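Local coordinates for tyrosine specific protein phosphatase (Trypanosoma cruzi, PDB 4AZ1) that probably removes phosphate groups from phosphotyrosine residues of proteins, as a member of the classical protein tyrosine phosphatase family, at residues N49-I54 with C226-G231; I117-L122 with V222-S227. All coordinates share one frame; numbering follows the deposited sequence.

Interaction 1 of 2, residues N49-I54 with C226-G231; sequences NRYLDI and CSAGIG. With FMT (formic acid), chain D.
Y51 and S227 are joined by a short hydrogen bond, 2.6 Å from Y51 OH to S227 OG, the only one made between 49-54 and 226-231. The phenol donates, and S227 OG is also bonded to the carbonyl of K129. S227 OG lies at the edge of the Y51 ring, near its plane and beside the CE2-CZ bond. With CG anti to the backbone N (chi1 -175°), R50 sends its aliphatic chain past the same serine: its CG rests 3.5 Å above one face of the tyrosine ring, offset toward the rim, and its CD comes within 3.3 Å of S227 OG. The guanidinium is committed elsewhere, by NE to the carbonyl of A95 and by NH2 in a salt bridge with D131.

The apolar part centres on A228. Its CB approaches Y51 CD2 obliquely to the ring at 3.6 Å and also meets I54 CG2 at 4.0 Å. The tips of the I54 and I230 chains touch, CD1 to CD1, at 3.8 Å. A type I turn from Y51 to I54, closed by I54 N bonding Y51 O, lets both side chains point at A228.

A formate, probably from the crystallisation liquor, is gripped by backbone amides: S227 N to O1 at 3.1 Å and, straighter (165°), A228 N to O2 at 2.9 Å. R232 adds a third bond. 226-231 makes up most of the CX5R signature loop (P-loop) of tyrosine phosphatases, which R232 completes, and NRY at 49-51 matches the phosphotyrosine-recognition loop of relatives, whose tyrosine flanks the substrate ring.

R267 holds the carbonyls of A228 and G229. The P-loop runs from strand 222-225 to helix 232-247, with G231 as N-cap, while 49-54 faces it from the loop between helix 40-44 and strand 79-82.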
ATOM      1  N   ASN A  49      -7.921  -8.492  -2.931  1.00 36.73           N
ATOM      2  CA  ASN A  49      -8.394  -9.532  -2.031  1.00 38.69           C
ATOM      3  C   ASN A  49      -7.247 -10.470  -1.673  1.00 39.49           C
ATOM      4  O   ASN A  49      -6.554 -10.979  -2.564  1.00 35.70           O
ATOM      5  CB  ASN A  49      -9.558 -10.286  -2.674  1.00 41.88           C
ATOM      6  CG  ASN A  49     -10.803  -9.427  -2.791  1.00 42.80           C
ATOM      7  OD1 ASN A  49     -10.979  -8.478  -2.023  1.00 43.95           O
ATOM      8  ND2 ASN A  49     -11.676  -9.759  -3.737  1.00 43.95           N
ATOM      9  N   ARG A  50      -7.028 -10.680  -0.377  1.00 32.83           N
ATOM     10  CA  ARG A  50      -6.016 -11.623   0.068  1.00 34.57           C
ATOM     11  C   ARG A  50      -6.392 -13.062  -0.332  1.00 36.22           C
ATOM     12  O   ARG A  50      -5.541 -13.857  -0.731  1.00 34.65           O
ATOM     13  CB  ARG A  50      -5.820 -11.513   1.577  1.00 27.61           C
ATOM     14  CG  ARG A  50      -4.689 -12.388   2.135  1.00 29.73           C
ATOM     15  CD  ARG A  50      -4.436 -12.124   3.637  1.00 30.52           C
ATOM     16  NE  ARG A  50      -3.888 -10.782   3.867  1.00 34.10           N
ATOM     17  CZ  ARG A  50      -2.608 -10.454   3.708  1.00 33.28           C
ATOM     18  NH1 ARG A  50      -1.728 -11.371   3.336  1.00 29.05           N
ATOM     19  NH2 ARG A  50      -2.196  -9.207   3.925  1.00 32.43           N
ATOM     20  N   TYR A  51      -7.672 -13.392  -0.230  1.00 30.53           N
ATOM     21  CA  TYR A  51      -8.142 -14.723  -0.606  1.00 36.40           C
ATOM     22  C   TYR A  51      -9.249 -14.585  -1.652  1.00 37.57           C
ATOM     23  O   TYR A  51     -10.235 -13.875  -1.438  1.00 43.50           O
ATOM     24  CB  TYR A  51      -8.650 -15.477   0.627  1.00 34.71           C
ATOM     25  CG  TYR A  51      -7.604 -15.615   1.710  1.00 37.23           C
ATOM     26  CD1 TYR A  51      -6.647 -16.622   1.651  1.00 36.37           C
ATOM     27  CD2 TYR A  51      -7.564 -14.732   2.782  1.00 24.70           C
ATOM     28  CE1 TYR A  51      -5.672 -16.757   2.641  1.00 32.43           C
ATOM     29  CE2 TYR A  51      -6.587 -14.857   3.794  1.00 24.96           C
ATOM     30  CZ  TYR A  51      -5.641 -15.871   3.703  1.00 37.16           C
ATOM     31  OH  TYR A  51      -4.667 -16.031   4.676  1.00 36.35           O
ATOM     32  N   LEU A  52      -9.080 -15.270  -2.773  1.00 43.34           N
ATOM     33  CA  LEU A  52     -10.021 -15.168  -3.888  1.00 63.39           C
ATOM     34  C   LEU A  52     -11.499 -15.420  -3.544  1.00 61.87           C
ATOM     35  O   LEU A  52     -12.377 -14.716  -4.049  1.00 58.76           O
ATOM     36  CB  LEU A  52      -9.569 -16.063  -5.047  1.00 71.59           C
ATOM     37  CG  LEU A  52      -8.296 -15.559  -5.740  1.00 70.62           C
ATOM     38  CD1 LEU A  52      -8.006 -16.346  -7.005  1.00 69.80           C
ATOM     39  CD2 LEU A  52      -8.372 -14.053  -6.035  1.00 66.41           C
ATOM     40  N   ASP A  53     -11.770 -16.386  -2.671  1.00 61.26           N
ATOM     41  CA  ASP A  53     -13.155 -16.733  -2.337  1.00 63.47           C
ATOM     42  C   ASP A  53     -13.636 -16.234  -0.966  1.00 51.01           C
ATOM     43  O   ASP A  53     -14.653 -16.713  -0.436  1.00 48.20           O
ATOM     44  CB  ASP A  53     -13.361 -18.247  -2.438  1.00 74.58           C
ATOM     45  CG  ASP A  53     -12.352 -19.025  -1.621  1.00 74.09           C
ATOM     46  OD1 ASP A  53     -11.582 -18.391  -0.861  1.00 65.74           O
ATOM     47  OD2 ASP A  53     -12.338 -20.268  -1.741  1.00 76.67           O
ATOM     48  N   ILE A  54     -12.906 -15.293  -0.373  1.00 40.89           N
ATOM     49  CA  ILE A  54     -13.409 -14.654   0.835  1.00 40.26           C
ATOM     50  C   ILE A  54     -13.758 -13.235   0.448  1.00 37.96           C
ATOM     51  O   ILE A  54     -12.876 -12.370   0.357  1.00 39.50           O
ATOM     52  CB  ILE A  54     -12.394 -14.649   1.990  1.00 49.24           C
ATOM     53  CG1 ILE A  54     -11.823 -16.055   2.217  1.00 52.53           C
ATOM     54  CG2 ILE A  54     -13.060 -14.104   3.252  1.00 43.84           C
ATOM     55  CD1 ILE A  54     -12.651 -16.939   3.129  1.00 53.18           C
ATOM     56  N   CYS A 226      -8.156 -10.314  11.144  1.00 31.18           N
ATOM     57  CA  CYS A 226      -7.177 -11.377  11.311  1.00 37.67           C
ATOM     58  C   CYS A 226      -6.488 -11.507   9.966  1.00 35.29           C
ATOM     59  O   CYS A 226      -5.953 -10.512   9.478  1.00 39.92           O
ATOM     60  CB  CYS A 226      -7.830 -12.679  11.766  1.00 37.40           C
ATOM     61  SG  CYS A 226      -9.374 -13.101  10.939  1.00 28.86           S
ATOM     62  N   SER A 227      -6.506 -12.683   9.336  1.00 32.27           N
ATOM     63  CA  SER A 227      -6.013 -12.752   7.946  1.00 22.17           C
ATOM     64  C   SER A 227      -7.117 -12.508   6.914  1.00 29.41           C
ATOM     65  O   SER A 227      -7.037 -11.556   6.128  1.00 36.79           O
ATOM     66  CB  SER A 227      -5.250 -14.052   7.648  1.00 25.29           C
ATOM     67  OG  SER A 227      -4.670 -14.018   6.329  1.00 25.32           O
ATOM     68  N   ALA A 228      -8.148 -13.353   6.918  1.00 25.91           N
ATOM     69  CA  ALA A 228      -9.269 -13.185   5.993  1.00 23.92           C
ATOM     70  C   ALA A 228     -10.362 -12.335   6.624  1.00 34.38           C
ATOM     71  O   ALA A 228     -11.301 -11.930   5.950  1.00 39.49           O
ATOM     72  CB  ALA A 228      -9.830 -14.555   5.568  1.00 32.27           C
ATOM     73  N   GLY A 229     -10.253 -12.090   7.930  1.00 29.23           N
ATOM     74  CA  GLY A 229     -11.227 -11.256   8.612  1.00 27.87           C
ATOM     75  C   GLY A 229     -12.588 -11.880   8.879  1.00 34.98           C
ATOM     76  O   GLY A 229     -13.594 -11.165   9.010  1.00 38.63           O
ATOM     77  N   ILE A 230     -12.641 -13.205   8.972  1.00 32.87           N
ATOM     78  CA  ILE A 230     -13.898 -13.857   9.343  1.00 37.31           C
ATOM     79  C   ILE A 230     -13.739 -14.868  10.482  1.00 32.51           C
ATOM     80  O   ILE A 230     -14.734 -15.370  11.013  1.00 36.07           O
ATOM     81  CB  ILE A 230     -14.589 -14.585   8.143  1.00 37.44           C
ATOM     82  CG1 ILE A 230     -13.679 -15.661   7.539  1.00 35.19           C
ATOM     83  CG2 ILE A 230     -15.098 -13.594   7.080  1.00 35.85           C
ATOM     84  CD1 ILE A 230     -14.403 -16.528   6.432  1.00 30.19           C
ATOM     85  N   GLY A 231     -12.499 -15.190  10.838  1.00 25.35           N
ATOM     86  CA  GLY A 231     -12.265 -16.291  11.761  1.00 29.72           C
ATOM     87  C   GLY A 231     -12.152 -15.835  13.201  1.00 29.31           C
ATOM     88  O   GLY A 231     -13.165 -15.704  13.909  1.00 26.92           O
TER
HETATM   89  C   FMT D1302      -7.297 -16.308   9.256  1.00 44.89           C
HETATM   90  O1  FMT D1302      -6.613 -15.649  10.042  1.00 43.87           O
HETATM   91  O2  FMT D1302      -8.001 -15.800   8.379  1.00 39.68           O

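Interaction 2 of 2, residues I117-L122 with V222-S227; sequences IMVTKL and VVVHCS. With FMT (formic acid), chain G; FMT (formic acid), chain D.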
ATOM      1  N   ILE A 117      -7.957  -3.518  15.992  1.00 34.97           N
ATOM      2  CA  ILE A 117      -7.522  -4.713  16.688  1.00 34.09           C
ATOM      3  C   ILE A 117      -7.125  -5.755  15.666  1.00 29.92           C
ATOM      4  O   ILE A 117      -7.902  -6.070  14.760  1.00 25.04           O
ATOM      5  CB  ILE A 117      -8.621  -5.283  17.575  1.00 33.92           C
ATOM      6  CG1 ILE A 117      -8.974  -4.270  18.662  1.00 36.13           C
ATOM      7  CG2 ILE A 117      -8.170  -6.612  18.206  1.00 24.36           C
ATOM      8  CD1 ILE A 117     -10.003  -4.781  19.628  1.00 42.66           C
ATOM      9  N   MET A 118      -5.896  -6.257  15.805  1.00 30.12           N
ATOM     10  CA  MET A 118      -5.343  -7.240  14.895  1.00 28.58           C
ATOM     11  C   MET A 118      -5.148  -8.532  15.685  1.00 28.18           C
ATOM     12  O   MET A 118      -4.400  -8.554  16.670  1.00 30.79           O
ATOM     13  CB  MET A 118      -3.996  -6.734  14.338  1.00 24.59           C
ATOM     14  CG  MET A 118      -3.304  -7.746  13.444  1.00 25.52           C
ATOM     15  SD  MET A 118      -1.743  -7.076  12.840  1.00 29.93           S
ATOM     16  CE  MET A 118      -1.094  -8.543  12.035  1.00 24.09           C
ATOM     17  N   VAL A 119      -5.833  -9.597  15.265  1.00 25.12           N
ATOM     18  CA  VAL A 119      -5.806 -10.856  16.002  1.00 30.21           C
ATOM     19  C   VAL A 119      -5.073 -11.965  15.238  1.00 28.04           C
ATOM     20  O   VAL A 119      -5.610 -13.052  14.999  1.00 31.08           O
ATOM     21  CB  VAL A 119      -7.256 -11.318  16.375  1.00 39.22           C
ATOM     22  CG1 VAL A 119      -7.206 -12.432  17.375  1.00 45.71           C
ATOM     23  CG2 VAL A 119      -8.019 -10.168  16.997  1.00 38.51           C
ATOM     24  N   THR A 120      -3.842 -11.682  14.844  1.00 31.10           N
ATOM     25  CA  THR A 120      -3.014 -12.662  14.164  1.00 29.46           C
ATOM     26  C   THR A 120      -1.574 -12.179  14.238  1.00 25.71           C
ATOM     27  O   THR A 120      -1.331 -10.987  14.451  1.00 28.55           O
ATOM     28  CB  THR A 120      -3.432 -12.814  12.657  1.00 29.41           C
ATOM     29  OG1 THR A 120      -2.628 -13.816  12.027  1.00 33.00           O
ATOM     30  CG2 THR A 120      -3.256 -11.485  11.900  1.00 24.82           C
ATOM     31  N   LYS A 121      -0.621 -13.096  14.075  1.00 24.70           N
ATOM     32  CA  LYS A 121       0.732 -12.694  13.682  1.00 19.95           C
ATOM     33  C   LYS A 121       0.780 -12.465  12.180  1.00 28.15           C
ATOM     34  O   LYS A 121      -0.116 -12.905  11.438  1.00 28.24           O
ATOM     35  CB  LYS A 121       1.770 -13.755  14.054  1.00 21.29           C
ATOM     36  CG  LYS A 121       1.862 -14.016  15.550  1.00 26.86           C
ATOM     37  CD  LYS A 121       3.062 -14.874  15.848  1.00 45.31           C
ATOM     38  CE  LYS A 121       2.635 -16.201  16.407  1.00 58.08           C
ATOM     39  NZ  LYS A 121       3.784 -16.815  17.121  1.00 70.76           N
ATOM     40  N   LEU A 122       1.843 -11.793  11.742  1.00 28.97           N
ATOM     41  CA  LEU A 122       2.107 -11.567  10.325  1.00 25.04           C
ATOM     42  C   LEU A 122       2.263 -12.902   9.603  1.00 27.06           C
ATOM     43  O   LEU A 122       1.799 -13.054   8.466  1.00 29.71           O
ATOM     44  CB  LEU A 122       3.409 -10.746  10.162  1.00 24.24           C
ATOM     45  CG  LEU A 122       3.326  -9.306  10.691  1.00 29.94           C
ATOM     46  CD1 LEU A 122       4.744  -8.652  10.746  1.00 27.89           C
ATOM     47  CD2 LEU A 122       2.381  -8.483   9.816  1.00 22.23           C
ATOM     48  N   VAL A 222     -15.106   0.091  15.635  1.00 41.89           N
ATOM     49  CA  VAL A 222     -13.803  -0.502  15.907  1.00 41.42           C
ATOM     50  C   VAL A 222     -13.417  -1.422  14.747  1.00 38.69           C
ATOM     51  O   VAL A 222     -14.194  -2.301  14.370  1.00 40.14           O
ATOM     52  CB  VAL A 222     -13.845  -1.341  17.188  1.00 36.49           C
ATOM     53  CG1 VAL A 222     -12.549  -2.131  17.343  1.00 31.22           C
ATOM     54  CG2 VAL A 222     -14.110  -0.441  18.395  1.00 40.13           C
ATOM     55  N   VAL A 223     -12.235  -1.226  14.172  1.00 33.78           N
ATOM     56  CA  VAL A 223     -11.777  -2.107  13.101  1.00 36.32           C
ATOM     57  C   VAL A 223     -11.127  -3.368  13.681  1.00 36.58           C
ATOM     58  O   VAL A 223     -10.260  -3.279  14.553  1.00 32.33           O
ATOM     59  CB  VAL A 223     -10.789  -1.398  12.154  1.00 40.91           C
ATOM     60  CG1 VAL A 223     -10.112  -2.413  11.208  1.00 35.70           C
ATOM     61  CG2 VAL A 223     -11.501  -0.308  11.354  1.00 38.88           C
ATOM     62  N   VAL A 224     -11.551  -4.539  13.200  1.00 31.96           N
ATOM     63  CA  VAL A 224     -10.983  -5.815  13.645  1.00 31.41           C
ATOM     64  C   VAL A 224     -10.584  -6.674  12.445  1.00 31.79           C
ATOM     65  O   VAL A 224     -11.395  -6.896  11.546  1.00 29.89           O
ATOM     66  CB  VAL A 224     -12.005  -6.612  14.483  1.00 36.95           C
ATOM     67  CG1 VAL A 224     -11.348  -7.854  15.083  1.00 26.95           C
ATOM     68  CG2 VAL A 224     -12.590  -5.741  15.565  1.00 34.86           C
ATOM     69  N   HIS A 225      -9.344  -7.156  12.416  1.00 26.66           N
ATOM     70  CA  HIS A 225      -8.955  -8.046  11.325  1.00 34.95           C
ATOM     71  C   HIS A 225      -8.064  -9.168  11.813  1.00 30.20           C
ATOM     72  O   HIS A 225      -7.342  -9.010  12.790  1.00 26.51           O
ATOM     73  CB  HIS A 225      -8.257  -7.283  10.184  1.00 25.01           C
ATOM     74  CG  HIS A 225      -6.885  -6.800  10.520  1.00 30.82           C
ATOM     75  ND1 HIS A 225      -5.744  -7.499  10.189  1.00 28.37           N
ATOM     76  CD2 HIS A 225      -6.466  -5.662  11.139  1.00 31.41           C
ATOM     77  CE1 HIS A 225      -4.679  -6.816  10.583  1.00 28.22           C
ATOM     78  NE2 HIS A 225      -5.092  -5.705  11.169  1.00 33.12           N
ATOM     79  N   CYS A 226      -8.156 -10.314  11.144  1.00 31.18           N
ATOM     80  CA  CYS A 226      -7.177 -11.377  11.311  1.00 37.67           C
ATOM     81  C   CYS A 226      -6.488 -11.507   9.966  1.00 35.29           C
ATOM     82  O   CYS A 226      -5.953 -10.512   9.478  1.00 39.92           O
ATOM     83  CB  CYS A 226      -7.830 -12.679  11.766  1.00 37.40           C
ATOM     84  SG  CYS A 226      -9.374 -13.101  10.939  1.00 28.86           S
ATOM     85  N   SER A 227      -6.506 -12.683   9.336  1.00 32.27           N
ATOM     86  CA  SER A 227      -6.013 -12.752   7.946  1.00 22.17           C
ATOM     87  C   SER A 227      -7.117 -12.508   6.914  1.00 29.41           C
ATOM     88  O   SER A 227      -7.037 -11.556   6.128  1.00 36.79           O
ATOM     89  CB  SER A 227      -5.250 -14.052   7.648  1.00 25.29           C
ATOM     90  OG  SER A 227      -4.670 -14.018   6.329  1.00 25.32           O
TER
HETATM   91  C   FMT G1305       4.146 -10.544  14.545  1.00 41.45           C
HETATM   92  O1  FMT G1305       3.105 -10.305  13.932  1.00 43.41           O
HETATM   93  O2  FMT G1305       4.518 -11.683  14.843  1.00 51.67           O
HETATM   94  C   FMT D1302      -7.297 -16.308   9.256  1.00 44.89           C
HETATM   95  O1  FMT D1302      -6.613 -15.649  10.042  1.00 43.87           O
HETATM   96  O2  FMT D1302      -8.001 -15.800   8.379  1.00 39.68           O
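M118 packs against H225 with its CG 3.3 Å from ring atom CE1, and its CA sits over one face of the imidazole, 4.3 Å from the centroid in a CH-pi contact. Every torsion of M118 is near 180° (chi1 176°), and this straight chain carries SD obliquely past the ring. H225 is fixed in rotation at both nitrogens: ND1 binds C226 O in plane, on a carbonyl lone pair, at 3.1 Å, and NE2 meets the hydroxyl of Y133. Between the backbones the fit is equally close, with I117 N to V223 O at 2.7 Å and H225 N to I117 O at 3.0 Å. These are neighbouring parallel strands at the centre of the mixed sheet of the phosphatase fold, 222-225 running directly into the P-loop; helix 232-247 packs on the face bearing I117 and V224. One further bond, V119 N to H225 O at 3.0 Å, extends the pairing just beyond the strand end. After that the segments diverge. T120 keeps CG2 3.8 Å from C226 O, while its OG1 bonds the carbonyl of the next residue, K121, and E124. K121 is exposed, and the amide of partly exposed L122 binds a second formate.

Overall arrangement
Interactions 1 and 2 share C226 and S227, and their centres lie 11 Å apart: the strand paired in interaction 2 delivers the chain into the loop that interaction 1 covers from the side of Y51. The formate in that loop links them. FMT (chain D) O1 lies 3.9 Å from C226 SG, the cysteine of the signature motif, and FMT (chain D) O2 lies 4.9 Å from Y51 CE2. This is consistent with the site where relatives bind the substrate phosphate, with Y51 along its wall. Of 117-122 it is T120, just after the strand, that comes nearest, T120 OG1 being 4.8 Å from FMT (chain D) O1. The other formate, bound by L122 and Q190, occupies a separate position.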